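Leucine aminopeptidase 2, chloroplastic (Streptomyces sp. BC16019, PDB 5LHJ) works as a manganese-binding aminopeptidase of the M17 family in bottromycin maturation, probably removing unsubstituted N-terminal residues from its peptide substrate. Local coordinates at residues 106-116 against 153-162; 335-345 against 426-436. All blocks are in the same frame, centred on the assembly; numbering follows the deposited sequence.

Contact 1 (106-116 against 153-162); sequences PARTLRLDLAL and PLAEVIVATP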
loop_
_atom_site.group_PDB
_atom_site.type_symbol
_atom_site.label_atom_id
_atom_site.label_comp_id
_atom_site.label_asym_id
_atom_site.label_seq_id
_atom_site.Cartn_x
_atom_site.Cartn_y
_atom_site.Cartn_z
ATOM N N PRO A 106 -3.696 44.412 20.436
ATOM C CA PRO A 106 -2.594 44.714 21.353
ATOM C C PRO A 106 -3.000 45.280 22.731
ATOM O O PRO A 106 -2.153 45.853 23.424
ATOM C CB PRO A 106 -1.798 45.758 20.571
ATOM C CG PRO A 106 -2.848 46.520 19.841
ATOM C CD PRO A 106 -3.873 45.488 19.443
ATOM N N ALA A 107 -4.255 45.099 23.139
ATOM C CA ALA A 107 -4.756 45.707 24.371
ATOM C C ALA A 107 -4.078 45.120 25.603
ATOM O O ALA A 107 -3.723 43.949 25.615
ATOM C CB ALA A 107 -6.257 45.511 24.482
ATOM N N ARG A 108 -3.912 45.945 26.628
ATOM C CA ARG A 108 -3.365 45.496 27.903
ATOM C C ARG A 108 -4.434 44.910 28.803
ATOM O O ARG A 108 -4.140 44.001 29.587
ATOM C CB ARG A 108 -2.685 46.646 28.654
ATOM C CG ARG A 108 -1.522 47.310 27.938
ATOM C CD ARG A 108 -0.891 48.348 28.858
ATOM N NE ARG A 108 0.175 49.115 28.213
ATOM C CZ ARG A 108 0.854 50.113 28.785
ATOM N NH1 ARG A 108 0.589 50.498 30.038
ATOM N NH2 ARG A 108 1.809 50.739 28.093
ATOM N N THR A 109 -5.654 45.445 28.726
ATOM C CA THR A 109 -6.742 45.033 29.627
ATOM C C THR A 109 -8.047 44.785 28.864
ATOM O O THR A 109 -8.414 45.577 27.991
ATOM C CB THR A 109 -6.977 46.103 30.713
ATOM O OG1 THR A 109 -7.266 47.352 30.083
ATOM C CG2 THR A 109 -5.726 46.284 31.565
ATOM N N LEU A 110 -8.723 43.676 29.194
ATOM C CA LEU A 110 -9.984 43.274 28.572
ATOM C C LEU A 110 -11.028 42.983 29.645
ATOM O O LEU A 110 -10.760 42.220 30.569
ATOM C CB LEU A 110 -9.774 42.015 27.711
ATOM C CG LEU A 110 -11.022 41.283 27.207
ATOM C CD1 LEU A 110 -11.819 42.158 26.252
ATOM C CD2 LEU A 110 -10.607 39.971 26.553
ATOM N N ARG A 111 -12.202 43.599 29.536
ATOM C CA ARG A 111 -13.328 43.286 30.415
ATOM C C ARG A 111 -14.403 42.598 29.583
ATOM O O ARG A 111 -14.893 43.177 28.615
ATOM C CB ARG A 111 -13.911 44.542 31.078
ATOM C CG ARG A 111 -14.878 44.193 32.200
ATOM C CD ARG A 111 -15.509 45.411 32.845
ATOM N NE ARG A 111 -16.588 45.980 32.030
ATOM C CZ ARG A 111 -16.667 47.242 31.602
ATOM N NH1 ARG A 111 -15.737 48.158 31.895
ATOM N NH2 ARG A 111 -17.716 47.614 30.875
ATOM N N LEU A 112 -14.738 41.360 29.951
ATOM C CA LEU A 112 -15.824 40.620 29.326
ATOM C C LEU A 112 -17.114 40.878 30.096
ATOM O O LEU A 112 -17.219 40.507 31.274
ATOM C CB LEU A 112 -15.520 39.112 29.348
ATOM C CG LEU A 112 -14.168 38.733 28.738
ATOM C CD1 LEU A 112 -13.877 37.260 28.966
ATOM C CD2 LEU A 112 -14.137 39.083 27.268
ATOM N N ASP A 113 -18.079 41.518 29.438
ATOM C CA ASP A 113 -19.421 41.696 29.998
ATOM C C ASP A 113 -20.410 40.630 29.520
ATOM O O ASP A 113 -21.602 40.736 29.795
ATOM C CB ASP A 113 -19.959 43.097 29.656
ATOM C CG ASP A 113 -19.208 44.220 30.370
ATOM O OD1 ASP A 113 -18.277 43.958 31.161
ATOM O OD2 ASP A 113 -19.552 45.398 30.142
ATOM N N LEU A 114 -19.922 39.579 28.860
ATOM C CA LEU A 114 -20.792 38.590 28.215
ATOM C C LEU A 114 -21.770 37.905 29.168
ATOM O O LEU A 114 -22.911 37.640 28.794
ATOM C CB LEU A 114 -19.955 37.499 27.513
ATOM C CG LEU A 114 -18.924 37.921 26.466
ATOM C CD1 LEU A 114 -18.200 36.677 25.967
ATOM C CD2 LEU A 114 -19.515 38.676 25.289
ATOM N N ALA A 115 -21.326 37.605 30.388
ATOM C CA ALA A 115 -22.174 36.884 31.352
ATOM C C ALA A 115 -23.331 37.739 31.890
ATOM O O ALA A 115 -24.238 37.200 32.533
ATOM C CB ALA A 115 -21.341 36.331 32.503
ATOM N N LEU A 116 -23.288 39.052 31.649
ATOM C CA LEU A 116 -24.392 39.958 31.994
ATOM C C LEU A 116 -25.559 39.872 31.023
ATOM O O LEU A 116 -26.672 40.259 31.375
ATOM C CB LEU A 116 -23.905 41.407 32.075
ATOM C CG LEU A 116 -22.822 41.675 33.125
ATOM C CD1 LEU A 116 -22.312 43.106 33.052
ATOM C CD2 LEU A 116 -23.323 41.361 34.519
ATOM N N PRO A 153 0.966 41.673 25.164
ATOM C CA PRO A 153 0.707 42.926 25.889
ATOM C C PRO A 153 -0.429 42.795 26.920
ATOM O O PRO A 153 -0.487 43.593 27.862
ATOM C CB PRO A 153 0.315 43.920 24.778
ATOM C CG PRO A 153 0.709 43.274 23.491
ATOM C CD PRO A 153 0.655 41.796 23.728
ATOM N N LEU A 154 -1.308 41.800 26.730
ATOM C CA LEU A 154 -2.466 41.559 27.603
ATOM C C LEU A 154 -2.063 41.122 29.012
ATOM O O LEU A 154 -1.536 40.018 29.199
ATOM C CB LEU A 154 -3.398 40.501 26.989
ATOM C CG LEU A 154 -4.795 40.357 27.609
ATOM C CD1 LEU A 154 -5.640 41.604 27.392
ATOM C CD2 LEU A 154 -5.507 39.147 27.026
ATOM N N ALA A 155 -2.333 42.000 29.980
ATOM C CA ALA A 155 -2.004 41.793 31.395
ATOM C C ALA A 155 -3.194 41.341 32.266
ATOM O O ALA A 155 -2.991 40.603 33.230
ATOM C CB ALA A 155 -1.394 43.068 31.969
ATOM N N GLU A 156 -4.414 41.786 31.940
ATOM C CA GLU A 156 -5.610 41.470 32.729
ATOM C C GLU A 156 -6.830 41.150 31.857
ATOM O O GLU A 156 -7.177 41.926 30.962
ATOM C CB GLU A 156 -5.974 42.651 33.629
ATOM C CG GLU A 156 -4.957 42.976 34.713
ATOM C CD GLU A 156 -5.410 44.101 35.632
ATOM O OE1 GLU A 156 -6.414 44.791 35.326
ATOM O OE2 GLU A 156 -4.752 44.304 36.678
ATOM N N VAL A 157 -7.461 40.006 32.131
ATOM C CA VAL A 157 -8.812 39.707 31.662
ATOM C C VAL A 157 -9.737 39.689 32.874
ATOM O O VAL A 157 -9.468 38.995 33.854
ATOM C CB VAL A 157 -8.891 38.365 30.923
ATOM C CG1 VAL A 157 -10.332 38.050 30.514
ATOM C CG2 VAL A 157 -7.970 38.391 29.709
ATOM N N ILE A 158 -10.814 40.464 32.790
ATOM C CA ILE A 158 -11.763 40.651 33.876
ATOM C C ILE A 158 -13.117 40.143 33.409
ATOM O O ILE A 158 -13.544 40.471 32.304
ATOM C CB ILE A 158 -11.858 42.149 34.247
ATOM C CG1 ILE A 158 -10.499 42.646 34.752
ATOM C CG2 ILE A 158 -12.982 42.396 35.246
ATOM C CD1 ILE A 158 -10.449 44.140 35.028
ATOM N N VAL A 159 -13.784 39.337 34.232
ATOM C CA VAL A 159 -15.123 38.852 33.921
ATOM C C VAL A 159 -16.101 39.600 34.825
ATOM O O VAL A 159 -16.023 39.464 36.053
ATOM C CB VAL A 159 -15.251 37.330 34.140
ATOM C CG1 VAL A 159 -16.653 36.843 33.768
ATOM C CG2 VAL A 159 -14.215 36.584 33.305
ATOM N N ALA A 160 -16.988 40.392 34.215
ATOM C CA ALA A 160 -17.997 41.169 34.951
ATOM C C ALA A 160 -19.223 40.310 35.267
ATOM O O ALA A 160 -19.835 39.729 34.368
ATOM C CB ALA A 160 -18.401 42.411 34.166
ATOM N N THR A 161 -19.555 40.213 36.551
ATOM C CA THR A 161 -20.708 39.452 37.038
ATOM C C THR A 161 -20.696 39.505 38.564
ATOM O O THR A 161 -19.620 39.545 39.155
ATOM C CB THR A 161 -20.693 37.964 36.601
ATOM O OG1 THR A 161 -21.773 37.244 37.214
ATOM C CG2 THR A 161 -19.368 37.273 36.952
ATOM N N PRO A 162 -21.885 39.504 39.203
ATOM C CA PRO A 162 -21.905 39.254 40.658
ATOM C C PRO A 162 -21.563 37.807 41.067
ATOM O O PRO A 162 -21.318 37.565 42.248
ATOM C CB PRO A 162 -23.348 39.602 41.058
ATOM C CG PRO A 162 -24.139 39.479 39.808
ATOM C CD PRO A 162 -23.228 39.776 38.658
HETATM O O HOH W 1 -19.208 38.727 31.871
HETATM O O HOH W 2 -23.781 36.945 35.511
#
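Leu110 and Leu112 meet Ile158 in a run of backbone bonds that illustrates how two parallel strands engage. Leu110 N donates to Glu156 O, Leu110 O accepts from Ile158 N at 2.8 Å, and Leu112 N returns to Ile158 O at 2.8 Å. Leu112 O then takes Ala160 N. At the opening end, Arg108 O is shared: Ala155 N reaches it at 2.7 Å and Glu156 N follows at a longer 3.2 Å. Where the strands finish, one water donates to both Leu112 O and Ala160 O and accepts from Ala115 N, bridging the carbonyls as the chains turn away.

Between the strands, the purely apolar side-chain pairs gather on the face bearing Leu110, Val157, Leu112 and Val159. Here Leu112 CD1 slants across Val157 CG1 at 3.9 Å, and helix 124-139, which links the two strands along the chain, packs against Leu112, Leu154 and Val157. This is a beta-alpha-beta crossover in the N-terminal domain, with 156-159 as an outermost strand of its five-stranded sheet.

The face of Arg111 and Ile158 is charged as well as greasy. With CG anti to the backbone N (chi1 -168°), Arg111 lays CG beside Ile158 CG2, and a bend at chi3 (78°) swings the guanidinium back to Asp113. It grips the carboxylate side-on, Arg111 NE lying 2.8 Å from Asp113 OD1 and NH2 bonding OD2, both on syn lone pairs. A leucine in its place would probably leave the Asp113 carboxylate without its charged mate and less restrained in rotation. The same Asp113 OD1 rests 3.4 Å from Ala160 CB.

Contact 2 (335-345 against 426-436); sequences TTTEITHTDNE and SAVADRVNCSH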
loop_
_atom_site.group_PDB
_atom_site.type_symbol
_atom_site.label_atom_id
_atom_site.label_comp_id
_atom_site.label_asym_id
_atom_site.label_seq_id
_atom_site.Cartn_x
_atom_site.Cartn_y
_atom_site.Cartn_z
ATOM N N THR A 335 -3.250 -13.804 35.649
ATOM C CA THR A 335 -3.708 -14.116 34.292
ATOM C C THR A 335 -2.668 -13.678 33.271
ATOM O O THR A 335 -1.775 -12.892 33.576
ATOM C CB THR A 335 -5.076 -13.481 33.951
ATOM O OG1 THR A 335 -4.977 -12.048 33.871
ATOM C CG2 THR A 335 -6.109 -13.859 34.970
ATOM N N THR A 336 -2.800 -14.191 32.052
ATOM C CA THR A 336 -1.774 -14.021 31.032
ATOM C C THR A 336 -2.310 -13.354 29.772
ATOM O O THR A 336 -3.446 -13.590 29.357
ATOM C CB THR A 336 -1.111 -15.353 30.656
ATOM O OG1 THR A 336 -2.107 -16.272 30.188
ATOM C CG2 THR A 336 -0.387 -15.936 31.846
ATOM N N THR A 337 -1.460 -12.543 29.155
ATOM C CA THR A 337 -1.766 -11.902 27.879
ATOM C C THR A 337 -0.677 -12.189 26.871
ATOM O O THR A 337 0.507 -12.010 27.162
ATOM C CB THR A 337 -1.885 -10.377 28.040
ATOM O OG1 THR A 337 -2.950 -10.070 28.948
ATOM C CG2 THR A 337 -2.132 -9.674 26.716
ATOM N N GLU A 338 -1.099 -12.602 25.679
ATOM C CA GLU A 338 -0.224 -12.793 24.538
ATOM C C GLU A 338 -0.137 -11.499 23.736
ATOM O O GLU A 338 -1.171 -10.934 23.362
ATOM C CB GLU A 338 -0.757 -13.899 23.638
ATOM C CG GLU A 338 0.156 -14.215 22.466
ATOM C CD GLU A 338 -0.431 -15.201 21.467
ATOM O OE1 GLU A 338 -1.663 -15.445 21.456
ATOM O OE2 GLU A 338 0.362 -15.714 20.654
ATOM N N ILE A 339 1.089 -11.043 23.476
ATOM C CA ILE A 339 1.340 -9.835 22.691
ATOM C C ILE A 339 1.291 -10.191 21.215
ATOM O O ILE A 339 2.256 -10.721 20.646
ATOM C CB ILE A 339 2.696 -9.160 23.043
ATOM C CG1 ILE A 339 2.805 -8.893 24.553
ATOM C CG2 ILE A 339 2.881 -7.863 22.234
ATOM C CD1 ILE A 339 1.712 -8.026 25.145
ATOM N N THR A 340 0.156 -9.929 20.582
ATOM C CA THR A 340 0.023 -10.183 19.150
ATOM C C THR A 340 0.312 -8.950 18.282
ATOM O O THR A 340 0.476 -9.086 17.069
ATOM C CB THR A 340 -1.368 -10.742 18.836
ATOM O OG1 THR A 340 -2.358 -9.848 19.337
ATOM C CG2 THR A 340 -1.553 -12.126 19.506
ATOM N N HIS A 341 0.358 -7.759 18.882
ATOM C CA HIS A 341 0.731 -6.534 18.166
ATOM C C HIS A 341 1.286 -5.564 19.205
ATOM O O HIS A 341 0.585 -5.241 20.164
ATOM C CB HIS A 341 -0.505 -5.943 17.429
ATOM C CG HIS A 341 -0.163 -4.981 16.332
ATOM N ND1 HIS A 341 0.537 -3.822 16.561
ATOM C CD2 HIS A 341 -0.425 -4.999 15.002
ATOM C CE1 HIS A 341 0.703 -3.164 15.426
ATOM N NE2 HIS A 341 0.141 -3.867 14.459
ATOM N N THR A 342 2.528 -5.107 19.022
ATOM C CA THR A 342 3.178 -4.230 20.008
ATOM C C THR A 342 2.613 -2.797 20.059
ATOM O O THR A 342 2.903 -2.061 20.995
ATOM C CB THR A 342 4.711 -4.162 19.821
ATOM O OG1 THR A 342 5.021 -3.519 18.579
ATOM C CG2 THR A 342 5.326 -5.554 19.875
ATOM N N ASP A 343 1.845 -2.393 19.053
ATOM C CA ASP A 343 1.142 -1.100 19.062
ATOM C C ASP A 343 -0.113 -1.058 19.961
ATOM O O ASP A 343 -0.613 0.035 20.246
ATOM C CB ASP A 343 0.793 -0.657 17.639
ATOM C CG ASP A 343 0.402 0.818 17.541
ATOM O OD1 ASP A 343 0.973 1.671 18.256
ATOM O OD2 ASP A 343 -0.492 1.135 16.721
ATOM N N ASN A 344 -0.608 -2.205 20.441
ATOM C CA ASN A 344 -1.703 -2.219 21.428
ATOM C C ASN A 344 -1.128 -2.370 22.844
ATOM O O ASN A 344 -1.536 -3.240 23.627
ATOM C CB ASN A 344 -2.736 -3.305 21.122
ATOM C CG ASN A 344 -3.704 -2.908 20.012
ATOM O OD1 ASN A 344 -3.641 -1.796 19.463
ATOM N ND2 ASN A 344 -4.621 -3.814 19.684
ATOM N N GLU A 345 -0.196 -1.484 23.159
ATOM C CA GLU A 345 0.558 -1.559 24.419
ATOM C C GLU A 345 -0.197 -0.930 25.583
ATOM O O GLU A 345 -0.003 -1.341 26.719
ATOM C CB GLU A 345 1.960 -0.943 24.253
ATOM C CG GLU A 345 2.110 0.537 24.586
ATOM C CD GLU A 345 1.389 1.494 23.673
ATOM O OE1 GLU A 345 0.924 1.095 22.580
ATOM O OE2 GLU A 345 1.296 2.676 24.049
ATOM N N SER A 426 -6.939 -16.404 22.787
ATOM C CA SER A 426 -5.559 -16.702 22.405
ATOM C C SER A 426 -5.351 -18.216 22.328
ATOM O O SER A 426 -5.931 -18.966 23.104
ATOM C CB SER A 426 -4.611 -16.139 23.460
ATOM O OG SER A 426 -3.259 -16.537 23.283
ATOM N N ALA A 427 -4.473 -18.647 21.428
ATOM C CA ALA A 427 -4.094 -20.067 21.347
ATOM C C ALA A 427 -3.059 -20.455 22.409
ATOM O O ALA A 427 -2.766 -21.635 22.562
ATOM C CB ALA A 427 -3.552 -20.378 19.963
ATOM N N VAL A 428 -2.498 -19.478 23.122
ATOM C CA VAL A 428 -1.392 -19.697 24.067
ATOM C C VAL A 428 -1.710 -19.160 25.468
ATOM O O VAL A 428 -1.474 -19.842 26.459
ATOM C CB VAL A 428 -0.095 -19.048 23.517
ATOM C CG1 VAL A 428 1.034 -19.068 24.539
ATOM C CG2 VAL A 428 0.339 -19.773 22.245
ATOM N N ALA A 429 -2.205 -17.928 25.547
ATOM C CA ALA A 429 -2.455 -17.275 26.837
ATOM C C ALA A 429 -3.955 -17.156 27.141
ATOM O O ALA A 429 -4.803 -17.673 26.395
ATOM C CB ALA A 429 -1.778 -15.920 26.853
ATOM N N ASP A 430 -4.290 -16.482 28.246
ATOM C CA ASP A 430 -5.696 -16.256 28.586
ATOM C C ASP A 430 -6.405 -15.308 27.613
ATOM O O ASP A 430 -7.608 -15.433 27.399
ATOM C CB ASP A 430 -5.851 -15.731 30.021
ATOM C CG ASP A 430 -5.365 -16.703 31.068
ATOM O OD1 ASP A 430 -5.390 -17.947 30.840
ATOM O OD2 ASP A 430 -4.957 -16.217 32.143
ATOM N N ARG A 431 -5.653 -14.370 27.032
ATOM C CA ARG A 431 -6.200 -13.415 26.085
ATOM C C ARG A 431 -5.102 -12.885 25.182
ATOM O O ARG A 431 -3.905 -13.042 25.486
ATOM C CB ARG A 431 -6.820 -12.233 26.827
ATOM C CG ARG A 431 -5.805 -11.488 27.679
ATOM C CD ARG A 431 -6.450 -10.415 28.512
ATOM N NE ARG A 431 -7.133 -10.878 29.712
ATOM C CZ ARG A 431 -6.558 -11.329 30.826
ATOM N NH1 ARG A 431 -5.243 -11.491 30.926
ATOM N NH2 ARG A 431 -7.324 -11.631 31.861
ATOM N N VAL A 432 -5.522 -12.232 24.106
ATOM C CA VAL A 432 -4.614 -11.460 23.240
ATOM C C VAL A 432 -4.798 -9.963 23.466
ATOM O O VAL A 432 -5.856 -9.531 23.925
ATOM C CB VAL A 432 -4.827 -11.739 21.735
ATOM C CG1 VAL A 432 -4.558 -13.196 21.422
ATOM C CG2 VAL A 432 -6.225 -11.312 21.246
ATOM N N ASN A 433 -3.778 -9.181 23.110
ATOM C CA ASN A 433 -3.918 -7.718 23.073
ATOM C C ASN A 433 -4.343 -7.166 21.725
ATOM O O ASN A 433 -4.512 -5.949 21.610
ATOM C CB ASN A 433 -2.658 -7.002 23.584
ATOM C CG ASN A 433 -1.525 -6.970 22.572
ATOM O OD1 ASN A 433 -1.380 -7.857 21.735
ATOM N ND2 ASN A 433 -0.710 -5.923 22.654
ATOM N N CYS A 434 -4.519 -8.027 20.715
ATOM C CA CYS A 434 -4.962 -7.592 19.388
ATOM C C CYS A 434 -5.540 -8.763 18.614
ATOM O O CYS A 434 -4.872 -9.799 18.460
ATOM C CB CYS A 434 -3.790 -7.009 18.607
ATOM S SG CYS A 434 -4.218 -6.350 16.973
ATOM N N SER A 435 -6.770 -8.608 18.133
ATOM C CA SER A 435 -7.435 -9.663 17.346
ATOM C C SER A 435 -7.155 -9.588 15.856
ATOM O O SER A 435 -7.478 -10.537 15.117
ATOM C CB SER A 435 -8.951 -9.584 17.533
ATOM O OG SER A 435 -9.445 -8.389 16.972
ATOM N N HIS A 436 -6.630 -8.450 15.397
ATOM C CA HIS A 436 -6.511 -8.140 13.975
ATOM C C HIS A 436 -7.865 -8.161 13.258
ATOM O O HIS A 436 -7.914 -8.327 12.040
ATOM C CB HIS A 436 -5.519 -9.078 13.260
ATOM C CG HIS A 436 -4.183 -9.150 13.924
ATOM N ND1 HIS A 436 -3.811 -10.202 14.730
ATOM C CD2 HIS A 436 -3.132 -8.301 13.904
ATOM C CE1 HIS A 436 -2.588 -9.998 15.182
ATOM N NE2 HIS A 436 -2.158 -8.843 14.705
HETATM O O HOH W 3 -3.374 -16.562 19.659
#
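Asn433 pushes its amide into the bend of 335-345 and uses both ends of it. Its OD1 accepts from Thr340 N at 2.8 Å and, weakly, from His341 N. Its ND2 donates to His341 O and, from above the carbonyl plane, to Asn344 O. Asn344 replies: its ND2 bonds Asn433 O at 2.9 Å, in the carbonyl plane and on a lone pair. Beside them, Thr340 OG1 donates to Cys434 O at 2.7 Å.

Part of what Asn433 grips is a type I beta turn, His341 to Asn344. It carries Asp343 and leads into Glu345, both ligands of the paired manganese site of this metalloaminopeptidase, though no metal is bound in this chain.

Behind the turn, strand 336-338 pairs in parallel with a short, weakly bonded strand about 431-432, through Glu338 N to Arg431 O at 2.8 Å and Asn433 N to Glu338 O. The extended Glu338 side chain, with CG anti to its own N (chi1 -176°), takes Ser426 OG above its carboxylate plane, and the same hydroxyl closes an ST turn onto Val428 N.

Farther out, Arg431 NH1 and NH2 both donate to Thr335 OG1, which also bonds Asp333, while Asp450 holds NE. Asp430 OD2 accepts from Thr336 N and bonds Ser147 of the third subunit.

Contacts 1 and 2 sit far apart in the chain, one to each side of its middle, about 54 Å from centre to centre and about 37 Å between nearest atoms. Both segments of contact 1 precede those of contact 2. They share no sheet. Contact 1 joins the last two strands of the five-stranded sheet in the N-terminal domain, contact 2 the edge of a three-stranded sheet in the catalytic domain, next to the metal ligands. In the six-chain assembly, the connection between the two segments of contact 1 in a neighbouring subunit reaches contact 2: Tyr145 and Ser147 of the third subunit bond to Thr336 and Asp430.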